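Local coordinates for protein UDP-N-acetylenolpyruvoylglucosamine reductase (PDB 3TX1) that uses FAD and NADPH to reduce UDP-N-acetylenolpyruvoylglucosamine to UDP-N-acetylmuramate, a step in the peptidoglycan biosynthesis of Listeria monocytogenes, at residues L107-R112 / V118-A123; H155-A160 / E164-L169; A233-E238 / A278-N283; G262-I267 / V273-A278. One frame throughout, in Å; residues are numbered along the deposited sequence.

Contacts 1 and 2 belong to the FAD-binding domain, contacts 3 and 4 to the C-terminal domain. Contact 2 and contact 3 are buried and both border the cofactor, contact 2 through polar bonds and backbone bonds to the flavin, contact 3 through mainly apolar packing, including a CH-pi contact. Contacts 1 and 4 are only partly buried and lie on opposite sides of the chain's centre, some 36 Å apart between centres; both rest largely on backbone bonds, in a hairpin whose turn touches the FAD through S121 for contact 1 and around a tight turn for contact 4. Contacts 3 and 4 touch and share A278; S274 N lies 2.7 Å from F280 O, a probable hydrogen bond, and contact 4 is nested within the loop that contact 3 closes.

Contact 1 (L107-R112 / V118-A123); sequences LQTIER and VAMSGA
T109 O is approached twice from the partner strand: M120 N donates to it at 2.7 Å, and A119 CA adds a CA-H...O contact at 3.2 Å. Beyond this carbonyl, E111 and V118 make an antiparallel hydrogen-bonded pair, V118 N reaching E111 O at 3.2 Å and E111 N donating back to V118 O. I110 and A119 form the neighbouring non-hydrogen-bonded pair. On their side of the sheet I110 CG1 lies 4.1 Å from A123 CB, and helix 125-134 covers both strands, with T128 touching I110 and A119. M120 reaches across to the loop that leads into strand 110-113: CG stands beside its own backbone N (chi1 -81°) and the chain runs on extended, which places SD 3.8 Å from T109 CB and 4.0 Å from L107 CB. Past the last pair the chain folds into a type I turn, M120 to A123, from which G122 N makes a weak, bent bond to L107 O. S121 in this turn touches the FAD. Strand 116-120 also pairs with strand 204-214, making this a beta hairpin added to the antiparallel sheet of a PCMH-type FAD-binding domain.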
loop_
_atom_site.group_PDB
_atom_site.type_symbol
_atom_site.label_atom_id
_atom_site.label_comp_id
_atom_site.label_asym_id
_atom_site.label_seq_id
_atom_site.Cartn_x
_atom_site.Cartn_y
_atom_site.Cartn_z
ATOM N N LEU A 107 15.363 -1.094 -0.187
ATOM C CA LEU A 107 15.414 -1.992 -1.300
ATOM C C LEU A 107 14.650 -1.293 -2.391
ATOM O O LEU A 107 13.469 -1.554 -2.582
ATOM C CB LEU A 107 14.804 -3.334 -0.919
ATOM C CG LEU A 107 15.448 -4.037 0.294
ATOM C CD1 LEU A 107 14.892 -5.434 0.455
ATOM C CD2 LEU A 107 16.965 -4.094 0.189
ATOM N N GLN A 108 15.370 -0.408 -3.094
ATOM C CA GLN A 108 14.846 0.558 -4.083
ATOM C C GLN A 108 15.037 0.338 -5.587
ATOM O O GLN A 108 14.382 0.986 -6.392
ATOM C CB GLN A 108 15.445 1.933 -3.769
ATOM C CG GLN A 108 14.613 2.761 -2.807
ATOM C CD GLN A 108 15.206 4.140 -2.571
ATOM O OE1 GLN A 108 16.167 4.292 -1.803
ATOM N NE2 GLN A 108 14.629 5.158 -3.221
ATOM N N THR A 109 15.952 -0.531 -5.972
ATOM C CA THR A 109 16.277 -0.763 -7.381
ATOM C C THR A 109 15.210 -1.041 -8.440
ATOM O O THR A 109 14.300 -1.852 -8.234
ATOM C CB THR A 109 17.319 -1.859 -7.473
ATOM O OG1 THR A 109 18.589 -1.225 -7.587
ATOM C CG2 THR A 109 17.071 -2.735 -8.682
ATOM N N ILE A 110 15.388 -0.403 -9.601
ATOM C CA ILE A 110 14.526 -0.584 -10.763
ATOM C C ILE A 110 15.410 -0.872 -11.989
ATOM O O ILE A 110 16.269 -0.055 -12.324
ATOM C CB ILE A 110 13.699 0.691 -11.053
ATOM C CG1 ILE A 110 13.085 1.275 -9.775
ATOM C CG2 ILE A 110 12.647 0.428 -12.127
ATOM C CD1 ILE A 110 11.908 2.196 -10.037
ATOM N N GLU A 111 15.192 -1.994 -12.683
ATOM C CA GLU A 111 16.055 -2.339 -13.829
ATOM C C GLU A 111 15.393 -2.637 -15.183
ATOM O O GLU A 111 14.263 -3.129 -15.253
ATOM C CB GLU A 111 17.010 -3.505 -13.479
ATOM C CG GLU A 111 17.935 -3.313 -12.276
ATOM C CD GLU A 111 18.761 -2.031 -12.309
ATOM O OE1 GLU A 111 18.984 -1.417 -13.387
ATOM O OE2 GLU A 111 19.205 -1.639 -11.220
ATOM N N ARG A 112 16.165 -2.401 -16.239
ATOM C CA ARG A 112 15.793 -2.713 -17.608
ATOM C C ARG A 112 16.265 -4.094 -17.942
ATOM O O ARG A 112 17.386 -4.446 -17.685
ATOM C CB ARG A 112 16.438 -1.707 -18.586
ATOM C CG ARG A 112 17.798 -2.107 -19.198
ATOM C CD ARG A 112 17.750 -2.352 -20.713
ATOM N NE ARG A 112 18.764 -3.281 -21.222
ATOM C CZ ARG A 112 18.517 -4.502 -21.674
ATOM N NH1 ARG A 112 17.300 -4.983 -21.656
ATOM N NH2 ARG A 112 19.493 -5.255 -22.128
ATOM N N VAL A 118 12.239 -5.178 -13.817
ATOM C CA VAL A 118 12.507 -5.704 -12.477
ATOM C C VAL A 118 12.675 -4.553 -11.516
ATOM O O VAL A 118 13.501 -3.660 -11.759
ATOM C CB VAL A 118 13.729 -6.683 -12.408
ATOM C CG1 VAL A 118 14.695 -6.323 -11.275
ATOM C CG2 VAL A 118 13.252 -8.126 -12.271
ATOM N N ALA A 119 11.880 -4.594 -10.440
ATOM C CA ALA A 119 11.885 -3.562 -9.397
ATOM C C ALA A 119 11.846 -4.171 -8.014
ATOM O O ALA A 119 11.130 -5.144 -7.791
ATOM C CB ALA A 119 10.690 -2.641 -9.568
ATOM N N MET A 120 12.600 -3.585 -7.090
ATOM C CA MET A 120 12.626 -4.045 -5.712
ATOM C C MET A 120 11.348 -3.641 -4.952
ATOM O O MET A 120 10.638 -2.716 -5.368
ATOM C CB MET A 120 13.895 -3.579 -5.024
ATOM C CG MET A 120 15.052 -4.480 -5.365
ATOM S SD MET A 120 16.509 -3.972 -4.470
ATOM C CE MET A 120 17.451 -5.484 -4.561
ATOM N N SER A 121 11.058 -4.302 -3.832
ATOM C CA SER A 121 9.761 -4.105 -3.205
ATOM C C SER A 121 9.581 -2.778 -2.505
ATOM O O SER A 121 8.456 -2.425 -2.115
ATOM C CB SER A 121 9.449 -5.246 -2.265
ATOM O OG SER A 121 10.281 -5.160 -1.143
ATOM N N GLY A 122 10.686 -2.041 -2.373
ATOM C CA GLY A 122 10.692 -0.756 -1.672
ATOM C C GLY A 122 10.604 0.368 -2.680
ATOM O O GLY A 122 10.518 1.536 -2.311
ATOM N N ALA A 123 10.644 0.016 -3.961
ATOM C CA ALA A 123 10.508 1.002 -5.025
ATOM C C ALA A 123 9.078 1.514 -5.073
ATOM O O ALA A 123 8.151 0.793 -4.735
ATOM C CB ALA A 123 10.897 0.403 -6.378
#

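Contact 2 (H155-A160 / E164-L169); sequences HMNAGA and EISDVL. With FAD (flavin-adenine dinucleotide), chain B; SO4 (sulfate ion), chain E.
The side chains of N157 and E164 cross at about a right angle, yet amide and carboxylate planes lie only 22° apart; N157 ND2, 3.5 Å from E164 OE2, is too poorly angled for a hydrogen bond. N157 follows helix 150-156 in a Schellman motif with positive phi. Its CG is swung away from the backbone N (chi1 -165°), and this carries the amide to S166: OD1 accepts S166 N at 2.6 Å in the carbonyl plane, and ND2 donates to S166 OG at 3.0 Å, slightly out of the amide plane. Both ends of the amide are thus used, fixing its rotation. Alongside, I165 N bonds to A158 O, and A158 CB meets I165 CG1. E164 lies close to R194, a predicted active-site residue. At the other end of 155-160, the H155 ring carries the FAD ribose atom C1B over one face, and NE2 makes weak bonds to a sulfate also held by K316. G159 grips the flavin by its backbone alone: its N donates to FAD O2 at 2.9 Å, and FAD N3 donates to G159 O at 2.7 Å.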
loop_
_atom_site.group_PDB
_atom_site.type_symbol
_atom_site.label_atom_id
_atom_site.label_comp_id
_atom_site.label_asym_id
_atom_site.label_seq_id
_atom_site.Cartn_x
_atom_site.Cartn_y
_atom_site.Cartn_z
ATOM N N HIS A 155 1.037 -7.098 -3.103
ATOM C CA HIS A 155 0.233 -7.602 -2.042
ATOM C C HIS A 155 -1.223 -7.318 -2.327
ATOM O O HIS A 155 -2.080 -8.172 -2.135
ATOM C CB HIS A 155 0.683 -7.055 -0.702
ATOM C CG HIS A 155 -0.067 -7.647 0.432
ATOM N ND1 HIS A 155 0.309 -8.809 1.027
ATOM C CD2 HIS A 155 -1.266 -7.270 1.024
ATOM C CE1 HIS A 155 -0.588 -9.132 1.985
ATOM N NE2 HIS A 155 -1.547 -8.181 1.989
ATOM N N MET A 156 -1.500 -6.141 -2.867
ATOM C CA MET A 156 -2.865 -5.734 -3.134
ATOM C C MET A 156 -3.401 -6.021 -4.540
ATOM O O MET A 156 -4.541 -5.690 -4.842
ATOM C CB MET A 156 -2.928 -4.226 -2.950
ATOM C CG MET A 156 -2.576 -3.739 -1.566
ATOM S SD MET A 156 -3.697 -4.423 -0.340
ATOM C CE MET A 156 -5.260 -4.386 -1.219
ATOM N N ASN A 157 -2.602 -6.633 -5.403
ATOM C CA ASN A 157 -2.947 -6.724 -6.825
ATOM C C ASN A 157 -3.544 -5.390 -7.247
ATOM O O ASN A 157 -4.677 -5.279 -7.764
ATOM C CB ASN A 157 -3.852 -7.875 -7.213
ATOM C CG ASN A 157 -3.843 -8.094 -8.722
ATOM O OD1 ASN A 157 -2.823 -7.807 -9.399
ATOM N ND2 ASN A 157 -4.966 -8.581 -9.269
ATOM N N ALA A 158 -2.730 -4.371 -7.009
ATOM C CA ALA A 158 -3.096 -2.998 -7.229
ATOM C C ALA A 158 -3.570 -2.785 -8.667
ATOM O O ALA A 158 -2.974 -3.296 -9.612
ATOM C CB ALA A 158 -1.899 -2.113 -6.881
ATOM N N GLY A 159 -4.641 -2.030 -8.834
ATOM C CA GLY A 159 -5.128 -1.761 -10.177
ATOM C C GLY A 159 -5.910 -0.480 -10.274
ATOM O O GLY A 159 -6.345 0.032 -9.279
ATOM N N ALA A 160 -6.067 0.044 -11.483
ATOM C CA ALA A 160 -6.833 1.260 -11.707
ATOM C C ALA A 160 -7.090 1.438 -13.197
ATOM O O ALA A 160 -6.210 1.173 -14.004
ATOM C CB ALA A 160 -6.100 2.471 -11.145
ATOM N N GLU A 164 -4.378 -3.693 -14.027
ATOM C CA GLU A 164 -4.078 -4.391 -12.776
ATOM C C GLU A 164 -2.722 -5.068 -12.833
ATOM O O GLU A 164 -2.327 -5.503 -13.897
ATOM C CB GLU A 164 -5.137 -5.434 -12.529
ATOM C CG GLU A 164 -5.441 -5.578 -11.059
ATOM C CD GLU A 164 -6.750 -6.301 -10.814
ATOM O OE1 GLU A 164 -7.160 -7.096 -11.701
ATOM O OE2 GLU A 164 -7.354 -6.074 -9.727
ATOM N N ILE A 165 -2.021 -5.152 -11.688
ATOM C CA ILE A 165 -0.665 -5.743 -11.579
ATOM C C ILE A 165 -0.629 -7.178 -12.072
ATOM O O ILE A 165 0.304 -7.567 -12.786
ATOM C CB ILE A 165 -0.106 -5.668 -10.131
ATOM C CG1 ILE A 165 0.302 -4.239 -9.740
ATOM C CG2 ILE A 165 1.114 -6.563 -9.932
ATOM C CD1 ILE A 165 1.602 -3.744 -10.353
ATOM N N SER A 166 -1.656 -7.960 -11.727
ATOM C CA SER A 166 -1.720 -9.355 -12.165
ATOM C C SER A 166 -1.746 -9.418 -13.668
ATOM O O SER A 166 -1.258 -10.379 -14.238
ATOM C CB SER A 166 -2.900 -10.117 -11.557
ATOM O OG SER A 166 -4.144 -9.575 -11.970
ATOM N N ASP A 167 -2.309 -8.404 -14.320
ATOM C CA ASP A 167 -2.253 -8.357 -15.793
ATOM C C ASP A 167 -0.819 -8.478 -16.283
ATOM O O ASP A 167 -0.587 -9.095 -17.313
ATOM C CB ASP A 167 -2.828 -7.062 -16.377
ATOM C CG ASP A 167 -4.326 -6.943 -16.191
ATOM O OD1 ASP A 167 -4.989 -8.002 -16.116
ATOM O OD2 ASP A 167 -4.836 -5.796 -16.155
ATOM N N VAL A 168 0.146 -7.905 -15.569
ATOM C CA VAL A 168 1.511 -7.962 -16.068
ATOM C C VAL A 168 2.577 -8.500 -15.143
ATOM O O VAL A 168 3.781 -8.372 -15.452
ATOM C CB VAL A 168 2.005 -6.619 -16.633
ATOM C CG1 VAL A 168 1.408 -6.374 -17.996
ATOM C CG2 VAL A 168 1.753 -5.481 -15.650
ATOM N N LEU A 169 2.176 -9.129 -14.061
ATOM C CA LEU A 169 3.145 -9.680 -13.144
ATOM C C LEU A 169 3.768 -10.901 -13.741
ATOM O O LEU A 169 3.080 -11.853 -13.964
ATOM C CB LEU A 169 2.456 -10.072 -11.870
ATOM C CG LEU A 169 3.311 -10.181 -10.624
ATOM C CD1 LEU A 169 4.572 -9.372 -10.709
ATOM C CD2 LEU A 169 2.434 -9.694 -9.511
HETATM P PA FAD B . 0.881 -0.278 2.581
HETATM O O1A FAD B . 2.139 0.089 3.293
HETATM O O2A FAD B . -0.322 0.615 2.696
HETATM O O5B FAD B . 0.377 -1.701 3.106
HETATM C C5B FAD B . -0.468 -2.349 2.161
HETATM C C4B FAD B . -0.563 -3.840 2.409
HETATM O O4B FAD B . 0.466 -4.525 1.714
HETATM C C3B FAD B . -0.453 -4.287 3.850
HETATM O O3B FAD B . -1.163 -5.547 3.938
HETATM C C2B FAD B . 1.050 -4.541 3.956
HETATM O O2B FAD B . 1.521 -5.391 5.020
HETATM C C1B FAD B . 1.298 -5.215 2.639
HETATM N N9A FAD B . 2.660 -4.968 2.199
HETATM C C8A FAD B . 3.270 -3.786 2.026
HETATM N N7A FAD B . 4.513 -4.004 1.512
HETATM C C5A FAD B . 4.707 -5.330 1.336
HETATM C C6A FAD B . 5.779 -6.254 0.883
HETATM N N6A FAD B . 7.003 -5.828 0.463
HETATM N N1A FAD B . 5.500 -7.575 0.891
HETATM C C2A FAD B . 4.328 -8.059 1.281
HETATM N N3A FAD B . 3.327 -7.304 1.737
HETATM C C4A FAD B . 3.456 -5.960 1.790
HETATM N N1 FAD B . -4.831 1.303 -5.022
HETATM C C2 FAD B . -5.208 0.847 -6.241
HETATM O O2 FAD B . -5.192 -0.374 -6.467
HETATM N N3 FAD B . -5.573 1.638 -7.260
HETATM C C4 FAD B . -5.637 2.959 -7.170
HETATM O O4 FAD B . -6.021 3.663 -8.132
HETATM C C4X FAD B . -5.244 3.529 -5.873
HETATM N N5 FAD B . -5.272 4.847 -5.697
HETATM C C5X FAD B . -4.926 5.418 -4.534
HETATM C C6 FAD B . -4.964 6.800 -4.440
HETATM C C7 FAD B . -4.591 7.427 -3.280
HETATM C C7M FAD B . -4.653 8.929 -3.186
HETATM C C8 FAD B . -4.141 6.574 -2.157
HETATM C C8M FAD B . -3.731 7.174 -0.861
HETATM C C9 FAD B . -4.101 5.209 -2.254
HETATM C C9A FAD B . -4.488 4.588 -3.416
HETATM N N10 FAD B . -4.438 3.180 -3.555
HETATM C C10 FAD B . -4.823 2.622 -4.789
HETATM C "C1'" FAD B . -4.027 2.332 -2.421
HETATM C "C2'" FAD B . -2.538 2.069 -2.426
HETATM O "O2'" FAD B . -1.873 3.017 -3.257
HETATM C "C3'" FAD B . -2.224 0.690 -2.975
HETATM O "O3'" FAD B . -2.986 -0.233 -2.208
HETATM C "C4'" FAD B . -0.733 0.402 -2.825
HETATM O "O4'" FAD B . -0.299 -0.606 -3.750
HETATM C "C5'" FAD B . -0.339 0.060 -1.399
HETATM O "O5'" FAD B . 1.035 0.340 -1.276
HETATM P P FAD B . 1.791 0.506 0.102
HETATM O O1P FAD B . 3.217 0.236 -0.216
HETATM O O2P FAD B . 1.367 1.848 0.593
HETATM O O3P FAD B . 1.174 -0.580 1.046
HETATM S S SO4 E . -3.938 -9.424 4.144
HETATM O O1 SO4 E . -2.949 -10.470 3.775
HETATM O O2 SO4 E . -4.664 -8.982 2.929
HETATM O O3 SO4 E . -4.884 -9.972 5.145
HETATM O O4 SO4 E . -3.257 -8.259 4.757
#

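Contact 3 (A233-E238 / A278-N283); sequences AKQPLE and AGFIVN
P236 lies over one face of the F280 ring, its CD 3.9 Å from the ring centroid and 21° off the normal, a CH-pi contact displaced toward the CD2 side. The neighbouring CG of the proline turns to V282, touching CG1 at 3.6 Å; the pyrrolidine bridges the F280 ring and V282 of strand 281-283. Q235 meets the far end of the ring: its CD is 3.7 Å from F280 CZ, and amide and ring planes stand 48° apart. An extended chain beyond CG takes the Q235 amide there, and R231 NH2 binds its OE1 and positions it. One shell further out, K276 NZ donates to Q235 O, while backbone bonds link V282 to Q272. The F280 ring also meets the ring of H277, touches the FAD and lies near S244, the predicted proton donor. The proline contacts are carbon against carbon and Q235 adds its amide obliquely at CZ; cohesion is mainly dispersion and CH-pi attraction, and OE1 of Q235 is satisfied by R231 of helix 217-234 instead of across the contact.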
loop_
_atom_site.group_PDB
_atom_site.type_symbol
_atom_site.label_atom_id
_atom_site.label_comp_id
_atom_site.label_asym_id
_atom_site.label_seq_id
_atom_site.Cartn_x
_atom_site.Cartn_y
_atom_site.Cartn_z
ATOM N N ALA A 233 -8.572 15.054 -11.711
ATOM C CA ALA A 233 -9.893 15.664 -11.752
ATOM C C ALA A 233 -10.787 15.153 -10.639
ATOM O O ALA A 233 -11.676 15.868 -10.191
ATOM C CB ALA A 233 -10.545 15.379 -13.092
ATOM N N LYS A 234 -10.534 13.941 -10.160
ATOM C CA LYS A 234 -11.454 13.332 -9.236
ATOM C C LYS A 234 -10.966 12.964 -7.867
ATOM O O LYS A 234 -11.746 12.538 -7.037
ATOM C CB LYS A 234 -12.027 12.105 -9.901
ATOM C CG LYS A 234 -12.939 12.455 -11.067
ATOM C CD LYS A 234 -13.535 11.181 -11.627
ATOM C CE LYS A 234 -14.872 11.425 -12.300
ATOM N NZ LYS A 234 -15.527 10.095 -12.460
ATOM N N GLN A 235 -9.681 13.141 -7.615
ATOM C CA GLN A 235 -9.116 12.733 -6.361
ATOM C C GLN A 235 -8.363 13.823 -5.660
ATOM O O GLN A 235 -7.764 14.670 -6.324
ATOM C CB GLN A 235 -8.209 11.576 -6.607
ATOM C CG GLN A 235 -9.008 10.407 -7.098
ATOM C CD GLN A 235 -8.202 9.143 -7.260
ATOM O OE1 GLN A 235 -6.986 9.079 -6.970
ATOM N NE2 GLN A 235 -8.895 8.098 -7.694
ATOM N N PRO A 236 -8.442 13.846 -4.311
ATOM C CA PRO A 236 -7.669 14.822 -3.561
ATOM C C PRO A 236 -6.257 14.300 -3.489
ATOM O O PRO A 236 -5.965 13.448 -2.647
ATOM C CB PRO A 236 -8.286 14.785 -2.159
ATOM C CG PRO A 236 -9.216 13.643 -2.114
ATOM C CD PRO A 236 -9.245 12.960 -3.441
ATOM N N LEU A 237 -5.383 14.718 -4.392
ATOM C CA LEU A 237 -4.019 14.209 -4.315
ATOM C C LEU A 237 -3.169 15.148 -3.465
ATOM O O LEU A 237 -2.091 14.768 -2.992
ATOM C CB LEU A 237 -3.426 14.013 -5.699
ATOM C CG LEU A 237 -4.147 13.129 -6.725
ATOM C CD1 LEU A 237 -3.317 13.098 -8.024
ATOM C CD2 LEU A 237 -4.510 11.720 -6.200
ATOM N N GLU A 238 -3.687 16.364 -3.266
ATOM C CA GLU A 238 -3.031 17.387 -2.466
ATOM C C GLU A 238 -2.961 16.985 -0.977
ATOM O O GLU A 238 -1.953 17.249 -0.313
ATOM C CB GLU A 238 -3.696 18.772 -2.662
ATOM C CG GLU A 238 -5.217 18.877 -2.395
ATOM C CD GLU A 238 -6.131 18.454 -3.575
ATOM O OE1 GLU A 238 -7.248 19.015 -3.655
ATOM O OE2 GLU A 238 -5.762 17.590 -4.437
ATOM N N ALA A 278 -16.164 11.739 -2.128
ATOM C CA ALA A 278 -16.703 11.333 -0.838
ATOM C C ALA A 278 -16.193 10.016 -0.320
ATOM O O ALA A 278 -16.379 9.748 0.851
ATOM C CB ALA A 278 -18.210 11.346 -0.834
ATOM N N GLY A 279 -15.558 9.192 -1.165
ATOM C CA GLY A 279 -15.053 7.883 -0.721
ATOM C C GLY A 279 -13.638 7.926 -0.149
ATOM O O GLY A 279 -13.058 6.879 0.168
ATOM N N PHE A 280 -13.103 9.143 -0.027
ATOM C CA PHE A 280 -11.794 9.422 0.529
ATOM C C PHE A 280 -11.899 10.187 1.833
ATOM O O PHE A 280 -12.634 11.175 1.942
ATOM C CB PHE A 280 -11.044 10.361 -0.380
ATOM C CG PHE A 280 -10.289 9.701 -1.479
ATOM C CD1 PHE A 280 -10.949 9.056 -2.523
ATOM C CD2 PHE A 280 -8.922 9.842 -1.554
ATOM C CE1 PHE A 280 -10.243 8.476 -3.587
ATOM C CE2 PHE A 280 -8.222 9.298 -2.636
ATOM C CZ PHE A 280 -8.878 8.608 -3.654
ATOM N N ILE A 281 -11.121 9.767 2.817
ATOM C CA ILE A 281 -11.058 10.531 4.045
ATOM C C ILE A 281 -9.708 11.253 4.034
ATOM O O ILE A 281 -8.659 10.619 4.168
ATOM C CB ILE A 281 -11.219 9.616 5.257
ATOM C CG1 ILE A 281 -12.645 9.112 5.269
ATOM C CG2 ILE A 281 -10.928 10.359 6.547
ATOM C CD1 ILE A 281 -12.918 8.107 6.351
ATOM N N VAL A 282 -9.738 12.563 3.841
ATOM C CA VAL A 282 -8.508 13.338 3.799
ATOM C C VAL A 282 -8.075 13.862 5.175
ATOM O O VAL A 282 -8.874 14.006 6.076
ATOM C CB VAL A 282 -8.631 14.551 2.854
ATOM C CG1 VAL A 282 -8.949 14.087 1.464
ATOM C CG2 VAL A 282 -9.716 15.492 3.355
ATOM N N ASN A 283 -6.814 14.248 5.270
ATOM C CA ASN A 283 -6.193 14.717 6.484
ATOM C C ASN A 283 -6.011 16.190 6.335
ATOM O O ASN A 283 -4.993 16.637 5.814
ATOM C CB ASN A 283 -4.820 14.059 6.596
ATOM C CG ASN A 283 -4.097 14.383 7.875
ATOM O OD1 ASN A 283 -4.508 15.252 8.662
ATOM N ND2 ASN A 283 -3.002 13.659 8.110
#

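Contact 4 (G262-I267 / V273-A278); sequences GLQGHI and VSLKHA. With SO4 (sulfate ion), chain F.
Q264 reaches into the bend of 273-278 and supplies the close-fitting side of the contact. With CG turned away from the backbone N (chi1 -167°) and the rest extended, NE2 donates to S274 O at 2.8 Å and 166°, in both amide and carbonyl planes and on a lone pair. A278 CB packs beside the same amide. V273 packs against the turn backbone, CB 3.4 Å from L263 O and CG1 by Q264 CA, and is bonded both ways: G265 N donates to V273 O at 3.0 Å and V273 N to H266 O at 2.9 Å. The solvent side is looser: exposed L275 merely lays CD2 against G265 CA at 3.6 Å. Separately, H277 lies near S244, the predicted proton donor, its ND1 bonded to K234 O and NE2 weakly to a sulfate. S274 OG steadies the bend by accepting from K276 N and H277 N, an ST turn and ST motif. The type II beta turn L263-H266, with glycine at its positive-phi corner, leads from helix 254-260 into the small three-stranded antiparallel sheet of the MurB C-terminal domain.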
loop_
_atom_site.group_PDB
_atom_site.type_symbol
_atom_site.label_atom_id
_atom_site.label_comp_id
_atom_site.label_asym_id
_atom_site.label_seq_id
_atom_site.Cartn_x
_atom_site.Cartn_y
_atom_site.Cartn_z
ATOM N N GLY A 262 -25.415 12.441 3.187
ATOM C CA GLY A 262 -25.131 13.718 3.772
ATOM C C GLY A 262 -23.821 13.759 4.508
ATOM O O GLY A 262 -23.604 14.637 5.321
ATOM N N LEU A 263 -22.928 12.823 4.236
ATOM C CA LEU A 263 -21.639 12.800 4.924
ATOM C C LEU A 263 -20.503 13.543 4.265
ATOM O O LEU A 263 -19.450 13.641 4.844
ATOM C CB LEU A 263 -21.161 11.368 5.131
ATOM C CG LEU A 263 -22.031 10.494 6.022
ATOM C CD1 LEU A 263 -21.759 9.039 5.635
ATOM C CD2 LEU A 263 -21.754 10.805 7.482
ATOM N N GLN A 264 -20.673 14.062 3.064
ATOM C CA GLN A 264 -19.554 14.732 2.418
ATOM C C GLN A 264 -19.226 16.066 3.090
ATOM O O GLN A 264 -20.107 16.932 3.238
ATOM C CB GLN A 264 -19.809 14.927 0.942
ATOM C CG GLN A 264 -18.531 15.328 0.238
ATOM C CD GLN A 264 -18.612 15.274 -1.279
ATOM O OE1 GLN A 264 -19.685 15.429 -1.876
ATOM N NE2 GLN A 264 -17.454 15.073 -1.912
ATOM N N GLY A 265 -17.953 16.205 3.494
ATOM C CA GLY A 265 -17.455 17.389 4.170
ATOM C C GLY A 265 -17.403 17.137 5.662
ATOM O O GLY A 265 -16.809 17.894 6.403
ATOM N N HIS A 266 -18.000 16.048 6.117
ATOM C CA HIS A 266 -18.009 15.738 7.529
ATOM C C HIS A 266 -16.623 15.722 8.073
ATOM O O HIS A 266 -15.715 15.237 7.420
ATOM C CB HIS A 266 -18.714 14.411 7.815
ATOM C CG HIS A 266 -19.442 14.429 9.123
ATOM N ND1 HIS A 266 -20.702 14.929 9.245
ATOM C CD2 HIS A 266 -19.013 14.146 10.400
ATOM C CE1 HIS A 266 -21.080 14.889 10.528
ATOM N NE2 HIS A 266 -20.048 14.421 11.244
ATOM N N ILE A 267 -16.439 16.255 9.277
ATOM C CA ILE A 267 -15.125 16.308 9.918
ATOM C C ILE A 267 -15.183 15.768 11.322
ATOM O O ILE A 267 -16.129 16.048 12.048
ATOM C CB ILE A 267 -14.622 17.764 10.011
ATOM C CG1 ILE A 267 -14.343 18.304 8.621
ATOM C CG2 ILE A 267 -13.347 17.898 10.855
ATOM C CD1 ILE A 267 -14.107 19.783 8.623
ATOM N N VAL A 273 -14.361 13.632 5.380
ATOM C CA VAL A 273 -14.827 12.904 4.224
ATOM C C VAL A 273 -14.622 13.907 3.110
ATOM O O VAL A 273 -15.246 14.978 3.132
ATOM C CB VAL A 273 -16.316 12.553 4.341
ATOM C CG1 VAL A 273 -16.813 11.948 3.053
ATOM C CG2 VAL A 273 -16.529 11.616 5.517
ATOM N N SER A 274 -13.729 13.595 2.176
ATOM C CA SER A 274 -13.288 14.557 1.159
ATOM C C SER A 274 -14.374 15.336 0.451
ATOM O O SER A 274 -15.324 14.762 -0.048
ATOM C CB SER A 274 -12.438 13.849 0.104
ATOM O OG SER A 274 -12.350 14.629 -1.059
ATOM N N LEU A 275 -14.232 16.650 0.369
ATOM C CA LEU A 275 -15.201 17.430 -0.423
ATOM C C LEU A 275 -14.989 17.204 -1.902
ATOM O O LEU A 275 -15.773 17.660 -2.704
ATOM C CB LEU A 275 -15.105 18.933 -0.175
ATOM C CG LEU A 275 -15.660 19.429 1.144
ATOM C CD1 LEU A 275 -15.114 20.820 1.383
ATOM C CD2 LEU A 275 -17.171 19.411 1.148
ATOM N N LYS A 276 -13.929 16.512 -2.270
ATOM C CA LYS A 276 -13.720 16.293 -3.675
ATOM C C LYS A 276 -14.166 14.882 -4.106
ATOM O O LYS A 276 -14.735 14.727 -5.182
ATOM C CB LYS A 276 -12.278 16.604 -4.059
ATOM C CG LYS A 276 -11.999 16.434 -5.524
ATOM C CD LYS A 276 -10.512 16.574 -5.683
ATOM C CE LYS A 276 -10.157 16.947 -7.111
ATOM N NZ LYS A 276 -8.741 17.389 -7.130
ATOM N N HIS A 277 -13.939 13.887 -3.257
ATOM C CA HIS A 277 -14.349 12.506 -3.543
ATOM C C HIS A 277 -14.856 11.918 -2.241
ATOM O O HIS A 277 -14.074 11.616 -1.324
ATOM C CB HIS A 277 -13.150 11.695 -4.036
ATOM C CG HIS A 277 -13.516 10.356 -4.599
ATOM N ND1 HIS A 277 -13.265 10.017 -5.880
ATOM C CD2 HIS A 277 -14.187 9.282 -4.037
ATOM C CE1 HIS A 277 -13.714 8.772 -6.119
ATOM N NE2 HIS A 277 -14.294 8.323 -5.005
ATOM N N ALA A 278 -16.164 11.739 -2.128
ATOM C CA ALA A 278 -16.703 11.333 -0.838
ATOM C C ALA A 278 -16.193 10.016 -0.320
ATOM O O ALA A 278 -16.379 9.748 0.851
ATOM C CB ALA A 278 -18.210 11.346 -0.834
HETATM S S SO4 F . -16.330 5.001 -5.843
HETATM O O1 SO4 F . -15.239 4.928 -6.843
HETATM O O2 SO4 F . -17.246 6.120 -6.185
HETATM O O3 SO4 F . -17.089 3.725 -5.797
HETATM O O4 SO4 F . -15.742 5.234 -4.500
#